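Putative cell surface protein, similar to internalin proteins (Listeria monocytogenes EGD-e, PDB 5KZS) is of unknown function but, as an internalin-like leucine-rich-repeat surface protein, probably takes part in interactions with host molecules. Local coordinates at residues Glu256-Gln261 against Trp335-Asn340. Sequence-based numbering, arbitrary orientation.
Sequences ETCTIQ and WVLTVN
C258 and I260 on strand 258-261 face L337 and W335 on strand 335-339, the two strands running nearly antiparallel at 152° with their axes 10.5 Å apart, an arrangement consistent with two facing layers of the immunoglobulin-like domain that follows the leucine-rich repeats in internalins. That spacing is too wide for backbone pairing, and no hydrogen bond joins the segments. Instead, strand 258-261 bonds to strand 301-304, and strand 335-339 lies between strands 312-320 and 243-252, leaving the facing side chains, all four buried, to make the contact. Around them, V247 and V318 touch I260, while T306 touches both C258 and L337.

The W335 indole is the broad surface here. A chi1 of 73° swings it off its own strand toward 258-261. I260 meets it with both arms of its branched side chain: the methyl CG2 sits over one face of the six-membered ring, 4.0 Å from its centroid, in a CH-pi contact. The approach is steep, only 19° off the ring normal. The longer arm brings I260 CD1 to 3.8 Å from W335 CZ3, so the benzene part of the indole is touched at more than one point.

C258 approaches the same ring obliquely. Its thiol, extended away from the backbone nitrogen of its own residue, places SG 5.0 Å from the centroid of the five-membered ring of W335, a sulfur-aromatic contact in which the sulfur lies far from the ring normal. The nearest indole atom to C258 SG is W335 NE1, at 4.0 Å. The sulfur also bridges to a second residue of the facing strand: besides the indole it meets the leucine, C258 SG lying 3.8 Å from the methyl L337 CD1.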
# COMPACT_ATOMS: atom_id res chain seq x y z
N GLU A 256 -16.87 -20.56 36.32
CA GLU A 256 -17.57 -19.57 35.49
C GLU A 256 -17.16 -19.70 34.02
O GLU A 256 -16.08 -20.21 33.71
CB GLU A 256 -17.28 -18.14 35.96
CG GLU A 256 -18.01 -17.72 37.22
CD GLU A 256 -17.60 -16.33 37.71
OE1 GLU A 256 -16.92 -15.57 36.99
OE2 GLU A 256 -17.95 -15.99 38.86
N THR A 257 -18.06 -19.25 33.15
CA THR A 257 -17.78 -19.11 31.74
C THR A 257 -16.98 -17.82 31.46
O THR A 257 -16.87 -16.94 32.31
CB THR A 257 -19.08 -19.10 30.91
OG1 THR A 257 -20.02 -18.17 31.45
CG2 THR A 257 -19.72 -20.50 30.88
N CYS A 258 -16.39 -17.75 30.27
CA CYS A 258 -15.68 -16.55 29.83
C CYS A 258 -16.35 -15.96 28.59
O CYS A 258 -16.53 -16.66 27.59
CB CYS A 258 -14.21 -16.85 29.51
SG CYS A 258 -13.31 -15.39 28.94
N THR A 259 -16.70 -14.68 28.66
CA THR A 259 -17.29 -13.98 27.54
C THR A 259 -16.33 -12.86 27.09
O THR A 259 -15.78 -12.13 27.94
CB THR A 259 -18.67 -13.42 27.90
OG1 THR A 259 -19.52 -14.50 28.31
CG2 THR A 259 -19.31 -12.71 26.70
N ILE A 260 -16.14 -12.74 25.78
CA ILE A 260 -15.33 -11.67 25.19
C ILE A 260 -16.17 -10.86 24.21
O ILE A 260 -17.16 -11.36 23.69
CB ILE A 260 -14.06 -12.22 24.50
CG1 ILE A 260 -14.41 -13.25 23.41
CG2 ILE A 260 -13.13 -12.84 25.54
CD1 ILE A 260 -13.26 -13.55 22.48
N GLN A 261 -15.80 -9.60 24.01
CA GLN A 261 -16.43 -8.75 22.99
C GLN A 261 -15.55 -8.83 21.74
O GLN A 261 -14.32 -8.86 21.84
CB GLN A 261 -16.54 -7.29 23.47
CG GLN A 261 -17.25 -7.10 24.82
CD GLN A 261 -18.71 -7.56 24.80
OE1 GLN A 261 -19.41 -7.41 23.79
NE2 GLN A 261 -19.17 -8.14 25.92
N TRP A 335 -5.82 -13.97 24.21
CA TRP A 335 -5.76 -13.30 25.51
C TRP A 335 -5.38 -14.30 26.60
O TRP A 335 -5.52 -15.50 26.42
CB TRP A 335 -7.08 -12.61 25.86
CG TRP A 335 -8.18 -13.53 26.23
CD1 TRP A 335 -8.60 -13.83 27.49
CD2 TRP A 335 -9.01 -14.28 25.34
NE1 TRP A 335 -9.64 -14.72 27.44
CE2 TRP A 335 -9.91 -15.01 26.13
CE3 TRP A 335 -9.07 -14.40 23.95
CZ2 TRP A 335 -10.88 -15.86 25.57
CZ3 TRP A 335 -10.04 -15.26 23.39
CH2 TRP A 335 -10.93 -15.97 24.21
N VAL A 336 -4.87 -13.77 27.71
CA VAL A 336 -4.55 -14.56 28.89
C VAL A 336 -5.77 -14.53 29.81
O VAL A 336 -6.27 -13.45 30.12
CB VAL A 336 -3.31 -14.01 29.63
CG1 VAL A 336 -3.09 -14.74 30.96
CG2 VAL A 336 -2.07 -14.11 28.74
N LEU A 337 -6.22 -15.71 30.23
CA LEU A 337 -7.30 -15.87 31.21
C LEU A 337 -6.78 -16.52 32.50
O LEU A 337 -6.33 -17.67 32.49
CB LEU A 337 -8.42 -16.75 30.65
CG LEU A 337 -9.70 -16.87 31.47
CD1 LEU A 337 -10.46 -15.55 31.46
CD2 LEU A 337 -10.57 -17.99 30.93
N THR A 338 -6.86 -15.77 33.61
CA THR A 338 -6.47 -16.28 34.91
C THR A 338 -7.71 -16.82 35.63
O THR A 338 -8.72 -16.13 35.75
CB THR A 338 -5.78 -15.19 35.74
OG1 THR A 338 -4.58 -14.80 35.06
CG2 THR A 338 -5.43 -15.69 37.15
N VAL A 339 -7.63 -18.08 36.07
CA VAL A 339 -8.69 -18.72 36.84
C VAL A 339 -8.17 -18.90 38.26
O VAL A 339 -7.10 -19.47 38.47
CB VAL A 339 -9.08 -20.08 36.22
CG1 VAL A 339 -10.15 -20.77 37.05
CG2 VAL A 339 -9.56 -19.88 34.78
N ASN A 340 -8.94 -18.39 39.23
CA ASN A 340 -8.66 -18.55 40.67
C ASN A 340 -9.91 -18.97 41.43
O ASN A 340 -10.99 -19.18 40.86
CB ASN A 340 -8.04 -17.27 41.28
CG ASN A 340 -8.69 -15.99 40.76
OD1 ASN A 340 -8.05 -15.23 40.02
ND2 ASN A 340 -9.95 -15.76 41.12
OXT ASN A 340 -9.88 -19.13 42.65